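Local coordinates for protein import inner membrane translocase subunit TIM21 mitochondrial (Saccharomyces cerevisiae, PDB 2CIU) that is required to keep the TOM and TIM23 translocases in close contact during mitochondrial protein import, and is seen here as its intermembrane-space domain, at residues V15-K20 with Y116-K121; K22-L27 with M105-P110. One frame throughout, in Å; residues are numbered along the deposited sequence.

Contact 1. Residues V15-K20 with Y116-K121; sequences VSMVEK and YLIKPK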
ATOM      1  N   VAL A  15      -3.565  -3.735  -3.012  1.00 16.38           N
ATOM      2  CA  VAL A  15      -2.862  -3.558  -4.270  1.00 15.54           C
ATOM      3  C   VAL A  15      -3.858  -3.266  -5.391  1.00 14.97           C
ATOM      4  O   VAL A  15      -3.546  -2.538  -6.337  1.00 14.43           O
ATOM      5  CB  VAL A  15      -1.983  -4.796  -4.602  1.00 15.58           C
ATOM      6  CG1 VAL A  15      -2.855  -5.982  -5.017  1.00 15.69           C
ATOM      7  CG2 VAL A  15      -0.980  -4.438  -5.678  1.00 18.94           C
ATOM      8  N   SER A  16      -5.065  -3.807  -5.274  1.00 17.11           N
ATOM      9  CA  SER A  16      -6.070  -3.550  -6.295  1.00 17.48           C
ATOM     10  C   SER A  16      -6.478  -2.085  -6.289  1.00 16.89           C
ATOM     11  O   SER A  16      -6.682  -1.485  -7.345  1.00 19.78           O
ATOM     12  CB  SER A  16      -7.281  -4.456  -6.086  1.00 20.96           C
ATOM     13  OG  SER A  16      -6.913  -5.803  -6.318  1.00 30.52           O
ATOM     14  N   MET A  17      -6.581  -1.491  -5.101  1.00 14.09           N
ATOM     15  CA  MET A  17      -6.933  -0.080  -4.989  1.00 16.41           C
ATOM     16  C   MET A  17      -5.858   0.804  -5.608  1.00 16.83           C
ATOM     17  O   MET A  17      -6.148   1.784  -6.288  1.00 18.09           O
ATOM     18  CB  MET A  17      -7.070   0.324  -3.528  1.00 23.87           C
ATOM     19  CG  MET A  17      -8.210  -0.298  -2.784  1.00 28.47           C
ATOM     20  SD  MET A  17      -8.054   0.194  -1.056  1.00 35.22           S
ATOM     21  CE  MET A  17      -8.055   1.932  -1.245  1.00 17.11           C
ATOM     22  N   VAL A  18      -4.605   0.467  -5.335  1.00 16.40           N
ATOM     23  CA  VAL A  18      -3.481   1.227  -5.847  1.00 16.50           C
ATOM     24  C   VAL A  18      -3.415   1.188  -7.367  1.00 15.67           C
ATOM     25  O   VAL A  18      -3.255   2.213  -8.024  1.00 17.67           O
ATOM     26  CB  VAL A  18      -2.164   0.670  -5.274  1.00 15.24           C
ATOM     27  CG1 VAL A  18      -0.970   1.417  -5.862  1.00 17.31           C
ATOM     28  CG2 VAL A  18      -2.194   0.767  -3.755  1.00 15.55           C
ATOM     29  N   GLU A  19      -3.542  -0.017  -7.903  1.00 17.28           N
ATOM     30  CA  GLU A  19      -3.467  -0.251  -9.338  1.00 23.90           C
ATOM     31  C   GLU A  19      -4.550   0.462 -10.134  1.00 23.61           C
ATOM     32  O   GLU A  19      -4.316   0.891 -11.265  1.00 20.85           O
ATOM     33  CB  GLU A  19      -3.539  -1.753  -9.605  1.00 23.27           C
ATOM     34  CG  GLU A  19      -3.543  -2.141 -11.065  1.00 32.38           C
ATOM     35  CD  GLU A  19      -3.740  -3.622 -11.239  1.00 24.43           C
ATOM     36  OE1 GLU A  19      -4.768  -4.140 -10.751  1.00 29.76           O
ATOM     37  OE2 GLU A  19      -2.870  -4.267 -11.857  1.00 39.53           O
ATOM     38  N   LYS A  20      -5.735   0.594  -9.545  1.00 24.31           N
ATOM     39  CA  LYS A  20      -6.848   1.242 -10.236  1.00 24.90           C
ATOM     40  C   LYS A  20      -6.891   2.752 -10.049  1.00 23.38           C
ATOM     41  O   LYS A  20      -7.710   3.437 -10.660  1.00 27.38           O
ATOM     42  CB  LYS A  20      -8.179   0.636  -9.776  1.00 24.52           C
ATOM     43  N   TYR A 116      -1.901  10.017  -0.347  1.00 14.05           N
ATOM     44  CA  TYR A 116      -2.799   9.273   0.526  1.00 14.51           C
ATOM     45  C   TYR A 116      -4.045   8.759  -0.179  1.00 17.79           C
ATOM     46  O   TYR A 116      -4.825   9.533  -0.732  1.00 20.67           O
ATOM     47  CB  TYR A 116      -3.227  10.142   1.718  1.00 13.61           C
ATOM     48  CG  TYR A 116      -2.179  10.234   2.801  1.00 14.58           C
ATOM     49  CD1 TYR A 116      -2.238   9.397   3.915  1.00 15.44           C
ATOM     50  CD2 TYR A 116      -1.104  11.116   2.691  1.00 16.95           C
ATOM     51  CE1 TYR A 116      -1.248   9.432   4.896  1.00 14.79           C
ATOM     52  CE2 TYR A 116      -0.104  11.161   3.670  1.00 20.18           C
ATOM     53  CZ  TYR A 116      -0.187  10.312   4.765  1.00 16.50           C
ATOM     54  OH  TYR A 116       0.810  10.316   5.714  1.00 22.65           O
ATOM     55  N   LEU A 117      -4.214   7.446  -0.177  1.00 14.24           N
ATOM     56  CA  LEU A 117      -5.400   6.829  -0.749  1.00 14.94           C
ATOM     57  C   LEU A 117      -6.469   6.857   0.331  1.00 18.24           C
ATOM     58  O   LEU A 117      -7.653   7.025   0.054  1.00 18.88           O
ATOM     59  CB  LEU A 117      -5.124   5.383  -1.164  1.00 19.16           C
ATOM     60  CG  LEU A 117      -4.281   5.207  -2.430  1.00 20.96           C
ATOM     61  CD1 LEU A 117      -3.989   3.724  -2.652  1.00 23.78           C
ATOM     62  CD2 LEU A 117      -5.023   5.793  -3.621  1.00 28.01           C
ATOM     63  N   ILE A 118      -6.039   6.685   1.576  1.00 16.20           N
ATOM     64  CA  ILE A 118      -6.960   6.710   2.698  1.00 17.54           C
ATOM     65  C   ILE A 118      -6.334   7.573   3.773  1.00 18.23           C
ATOM     66  O   ILE A 118      -5.289   7.229   4.326  1.00 15.65           O
ATOM     67  CB  ILE A 118      -7.224   5.287   3.234  1.00 21.76           C
ATOM     68  CG1 ILE A 118      -7.931   4.474   2.143  1.00 25.03           C
ATOM     69  CG2 ILE A 118      -8.066   5.346   4.510  1.00 21.41           C
ATOM     70  CD1 ILE A 118      -8.200   3.043   2.492  1.00 30.43           C
ATOM     71  N   LYS A 119      -6.956   8.718   4.031  1.00 20.07           N
ATOM     72  CA  LYS A 119      -6.462   9.633   5.049  1.00 25.91           C
ATOM     73  C   LYS A 119      -7.098   9.275   6.376  1.00 24.18           C
ATOM     74  O   LYS A 119      -8.316   9.114   6.471  1.00 24.28           O
ATOM     75  CB  LYS A 119      -6.792  11.080   4.682  1.00 27.61           C
ATOM     76  CG  LYS A 119      -5.905  11.648   3.590  1.00 35.22           C
ATOM     77  CD  LYS A 119      -6.265  13.093   3.297  1.00 39.78           C
ATOM     78  CE  LYS A 119      -5.353  13.683   2.238  1.00 38.29           C
ATOM     79  NZ  LYS A 119      -5.675  15.114   1.968  1.00 43.90           N
ATOM     80  N   PRO A 120      -6.277   9.149   7.425  1.00 24.01           N
ATOM     81  CA  PRO A 120      -6.773   8.798   8.756  1.00 22.27           C
ATOM     82  C   PRO A 120      -7.811   9.772   9.297  1.00 22.41           C
ATOM     83  O   PRO A 120      -7.820  10.957   8.942  1.00 23.01           O
ATOM     84  CB  PRO A 120      -5.503   8.788   9.605  1.00 24.07           C
ATOM     85  CG  PRO A 120      -4.427   8.458   8.621  1.00 26.83           C
ATOM     86  CD  PRO A 120      -4.813   9.305   7.440  1.00 26.76           C
ATOM     87  N   LYS A 121      -8.688   9.263  10.155  1.00 22.93           N
ATOM     88  CA  LYS A 121      -9.717  10.091  10.775  1.00 24.42           C
ATOM     89  C   LYS A 121      -9.001  11.128  11.636  1.00 23.52           C
ATOM     90  O   LYS A 121      -9.417  12.284  11.700  1.00 21.73           O
ATOM     91  CB  LYS A 121     -10.637   9.237  11.643  1.00 26.68           C
ATOM     92  CG  LYS A 121     -11.868   9.974  12.163  1.00 32.42           C
ATOM     93  CD  LYS A 121     -12.746   9.053  13.001  1.00 37.80           C
ATOM     94  CE  LYS A 121     -13.989   9.770  13.500  1.00 40.53           C
ATOM     95  NZ  LYS A 121     -14.839   8.892  14.357  1.00 45.19           N
TER
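Val18 and Leu117 make the tight half of this contact, with Val18 CG2 lying 3.6 Å from Leu117 CD1. The two side chains cross at about a right angle, and the same Leu117 methyl also comes within 4.1 Å of Val18 CA, so it rests against the helix backbone as well as the valine branch. Val18 chi1 of 177° sets CG1 anti to the backbone N and leaves CG2, beside that N, as the branch that meets the leucine. Val18 is buried, and its side chain also touches Val78 of strand 70-79, which places this half over the sheet.

The looser half lies one residue back along the helix and one residue on past Leu117. Met17 CE touches Ile118 CD1 at 3.9 Å, a single pair of methyl ends on side chains that again cross nearly perpendicularly. A bend at chi3 (57°) turns the methionine methyl out of an otherwise extended chain. Both residues are partly exposed, and both lean on Phe102 of strand 101-108.

Leu117 and Ile118 form a classic beta bulge opposite Met105, where the chain turns a corner; this is consistent with both reaching helix 6-20, Ile118 only through its terminal CD1. With 162 Å² buried and no hydrogen bond between the segments, the contact is wholly apolar; here the helix is held by methyl packing alone, which depends on shape rather than bond direction.

Contact 2. Residues K22-L27 with M105-P110; sequences KDIRSL and MYVDVP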
ATOM      1  N   LYS A  22      -6.030   6.306 -10.808  1.00 22.79           N
ATOM      2  CA  LYS A  22      -5.463   7.099 -11.894  1.00 22.09           C
ATOM      3  C   LYS A  22      -4.262   7.955 -11.500  1.00 21.64           C
ATOM      4  O   LYS A  22      -3.260   7.998 -12.219  1.00 20.60           O
ATOM      5  CB  LYS A  22      -6.541   8.000 -12.510  1.00 25.46           C
ATOM      6  N   ASP A  23      -4.360   8.643 -10.367  1.00 21.81           N
ATOM      7  CA  ASP A  23      -3.256   9.488  -9.919  1.00 18.71           C
ATOM      8  C   ASP A  23      -1.999   8.678  -9.639  1.00 15.80           C
ATOM      9  O   ASP A  23      -0.901   9.102  -9.994  1.00 19.41           O
ATOM     10  CB  ASP A  23      -3.639  10.270  -8.659  1.00 21.23           C
ATOM     11  CG  ASP A  23      -4.574  11.432  -8.949  1.00 31.04           C
ATOM     12  OD1 ASP A  23      -4.412  12.084 -10.002  1.00 34.56           O
ATOM     13  OD2 ASP A  23      -5.460  11.710  -8.115  1.00 30.33           O
ATOM     14  N   ILE A  24      -2.157   7.524  -9.000  1.00 17.65           N
ATOM     15  CA  ILE A  24      -1.009   6.676  -8.686  1.00 16.11           C
ATOM     16  C   ILE A  24      -0.379   6.143  -9.970  1.00 17.19           C
ATOM     17  O   ILE A  24       0.851   6.105 -10.103  1.00 14.21           O
ATOM     18  CB  ILE A  24      -1.398   5.477  -7.789  1.00 18.77           C
ATOM     19  CG1 ILE A  24      -1.927   5.975  -6.439  1.00 18.96           C
ATOM     20  CG2 ILE A  24      -0.182   4.579  -7.577  1.00 17.88           C
ATOM     21  CD1 ILE A  24      -0.928   6.802  -5.675  1.00 19.45           C
ATOM     22  N   ARG A  25      -1.217   5.740 -10.922  1.00 17.96           N
ATOM     23  CA  ARG A  25      -0.686   5.235 -12.182  1.00 19.33           C
ATOM     24  C   ARG A  25       0.131   6.327 -12.864  1.00 15.40           C
ATOM     25  O   ARG A  25       1.136   6.049 -13.506  1.00 15.41           O
ATOM     26  CB  ARG A  25      -1.817   4.772 -13.106  1.00 17.48           C
ATOM     27  CG  ARG A  25      -2.572   3.554 -12.598  1.00 16.88           C
ATOM     28  CD  ARG A  25      -3.495   2.985 -13.680  1.00 20.36           C
ATOM     29  NE  ARG A  25      -2.736   2.331 -14.743  1.00 18.95           N
ATOM     30  CZ  ARG A  25      -2.285   1.083 -14.687  1.00 16.80           C
ATOM     31  NH1 ARG A  25      -2.515   0.333 -13.618  1.00 18.91           N
ATOM     32  NH2 ARG A  25      -1.595   0.580 -15.703  1.00 15.35           N
ATOM     33  N   SER A  26      -0.300   7.576 -12.711  1.00 19.27           N
ATOM     34  CA  SER A  26       0.414   8.694 -13.303  1.00 19.57           C
ATOM     35  C   SER A  26       1.754   8.891 -12.600  1.00 18.91           C
ATOM     36  O   SER A  26       2.762   9.159 -13.249  1.00 18.03           O
ATOM     37  CB  SER A  26      -0.425   9.971 -13.200  1.00 25.13           C
ATOM     38  OG  SER A  26       0.240  11.064 -13.805  1.00 33.57           O
ATOM     39  N   LEU A  27       1.763   8.764 -11.272  1.00 17.19           N
ATOM     40  CA  LEU A  27       3.002   8.915 -10.518  1.00 15.07           C
ATOM     41  C   LEU A  27       3.994   7.818 -10.891  1.00 14.61           C
ATOM     42  O   LEU A  27       5.206   8.029 -10.875  1.00 16.45           O
ATOM     43  CB  LEU A  27       2.728   8.867  -9.004  1.00 16.61           C
ATOM     44  CG  LEU A  27       1.853   9.986  -8.425  1.00 18.36           C
ATOM     45  CD1 LEU A  27       1.687   9.771  -6.915  1.00 18.94           C
ATOM     46  CD2 LEU A  27       2.480  11.335  -8.707  1.00 19.92           C
ATOM     47  N   MET A 105      -3.600   4.726   4.454  1.00 11.20           N
ATOM     48  CA  MET A 105      -2.955   4.086   3.321  1.00 12.00           C
ATOM     49  C   MET A 105      -2.330   5.142   2.427  1.00 15.21           C
ATOM     50  O   MET A 105      -2.998   6.078   1.988  1.00 15.34           O
ATOM     51  CB  MET A 105      -3.958   3.238   2.538  1.00 13.27           C
ATOM     52  CG  MET A 105      -3.300   2.483   1.396  1.00 13.35           C
ATOM     53  SD  MET A 105      -4.510   1.505   0.459  1.00 22.08           S
ATOM     54  CE  MET A 105      -3.428   0.324  -0.237  1.00 23.40           C
ATOM     55  N   TYR A 106      -1.024   5.031   2.197  1.00 12.20           N
ATOM     56  CA  TYR A 106      -0.372   6.001   1.346  1.00 12.69           C
ATOM     57  C   TYR A 106       0.651   5.327   0.454  1.00 14.01           C
ATOM     58  O   TYR A 106       1.039   4.172   0.668  1.00 13.27           O
ATOM     59  CB  TYR A 106       0.254   7.142   2.173  1.00 12.71           C
ATOM     60  CG  TYR A 106       1.395   6.750   3.094  1.00 13.71           C
ATOM     61  CD1 TYR A 106       2.685   6.537   2.601  1.00 14.55           C
ATOM     62  CD2 TYR A 106       1.176   6.595   4.463  1.00 15.57           C
ATOM     63  CE1 TYR A 106       3.736   6.177   3.453  1.00 13.35           C
ATOM     64  CE2 TYR A 106       2.212   6.237   5.321  1.00 11.75           C
ATOM     65  CZ  TYR A 106       3.482   6.028   4.817  1.00 15.06           C
ATOM     66  OH  TYR A 106       4.490   5.636   5.668  1.00 20.25           O
ATOM     67  N   VAL A 107       1.061   6.060  -0.570  1.00 12.15           N
ATOM     68  CA  VAL A 107       2.004   5.551  -1.541  1.00 12.58           C
ATOM     69  C   VAL A 107       3.123   6.529  -1.742  1.00 14.79           C
ATOM     70  O   VAL A 107       2.879   7.708  -1.991  1.00 13.57           O
ATOM     71  CB  VAL A 107       1.313   5.328  -2.902  1.00 12.18           C
ATOM     72  CG1 VAL A 107       2.310   4.761  -3.895  1.00 15.98           C
ATOM     73  CG2 VAL A 107       0.120   4.416  -2.723  1.00 12.37           C
ATOM     74  N   ASP A 108       4.349   6.032  -1.625  1.00  9.75           N
ATOM     75  CA  ASP A 108       5.533   6.855  -1.811  1.00 12.33           C
ATOM     76  C   ASP A 108       6.257   6.474  -3.097  1.00 13.10           C
ATOM     77  O   ASP A 108       6.759   5.356  -3.209  1.00 12.33           O
ATOM     78  CB  ASP A 108       6.529   6.663  -0.658  1.00 10.59           C
ATOM     79  CG  ASP A 108       6.109   7.371   0.625  1.00 12.95           C
ATOM     80  OD1 ASP A 108       5.320   8.335   0.566  1.00 14.58           O
ATOM     81  OD2 ASP A 108       6.606   6.960   1.701  1.00 16.83           O
ATOM     82  N   VAL A 109       6.315   7.402  -4.050  1.00 13.08           N
ATOM     83  CA  VAL A 109       7.034   7.192  -5.306  1.00 14.42           C
ATOM     84  C   VAL A 109       8.187   8.191  -5.264  1.00 15.38           C
ATOM     85  O   VAL A 109       7.980   9.374  -4.997  1.00 17.20           O
ATOM     86  CB  VAL A 109       6.155   7.494  -6.524  1.00 15.12           C
ATOM     87  CG1 VAL A 109       6.973   7.303  -7.800  1.00 14.90           C
ATOM     88  CG2 VAL A 109       4.924   6.588  -6.520  1.00 14.37           C
ATOM     89  N   PRO A 110       9.421   7.736  -5.517  1.00 14.96           N
ATOM     90  CA  PRO A 110      10.536   8.688  -5.467  1.00 19.66           C
ATOM     91  C   PRO A 110      10.344   9.938  -6.315  1.00 22.23           C
ATOM     92  O   PRO A 110       9.962   9.862  -7.488  1.00 21.22           O
ATOM     93  CB  PRO A 110      11.727   7.847  -5.919  1.00 20.64           C
ATOM     94  CG  PRO A 110      11.380   6.494  -5.414  1.00 17.62           C
ATOM     95  CD  PRO A 110       9.911   6.369  -5.770  1.00 18.43           C
TER
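Apolar packing joins Ile24 to Val107 and Leu27 to Val109, one helical turn matched to every second residue of the other segment. Ile24 and Val107 reach toward each other tip to tip: Ile24 CD1 stands 3.9 Å from Val107 CB and equally far from Val107 CG2, so the methyl sits over the fork of the valine, slightly nearer CG2 than CG1. The isoleucine's CG1 lies beside its backbone N, and chi2 of -60° bends the chain beyond it, carrying CD1 to the strand. Leu27 uses the base of its side chain, with CB 4.0 Å from Val109 CG2, and the Leu27 side chain also touches Tyr115, as does that of Ile24.

A methyl-to-backbone approach adds to the second pair, Val109 CG1 lying 3.6 Å from Leu27 O.

Polar bonds surround the contact, none crossing it. Asp23 OD2 bonds to Tyr115 OH and Arg25 NE forms a salt bridge with Asp32, while Val107 is paired through its backbone with Tyr115. The Asp23 bond to Tyr115 thus ties the short helix to strand 115-116, which pairs with 101-108.

The interface, 180 Å² with three of the four touching residues buried, is almost wholly aliphatic, the Leu27 carbonyl oxygen being its one polar atom in touch; such packing gives no directional bond, and the Asp23 and Arg25 bonds beside it are what could set the helix's orientation.

In the fold
Contact 1 and contact 2 have centres 9 Å apart and involve successive helices, 6-20 and 22-27; contact 2 meets strand 101-108 of the curled antiparallel sheet, contact 1 the chain just beyond edge strand 115-116. Along the chain the order is 15-20, 22-27, 105-110, 116-121, so the inner pair of segments belongs to contact 2. They meet directly: Leu117 N probably bonds to Met105 O (2.8 Å), Glu19 O probably accepts from Arg25 NH1 (3.0 Å), and Val18 CG1 packs on Ile24 CG2 at 3.7 Å. Helices laid on a curved sheet agree with membership of the NTF2 clan. Together the contacts tie the N-terminal helices to strand 101-108 and the C-terminal segment of Tim21's intermembrane-space domain.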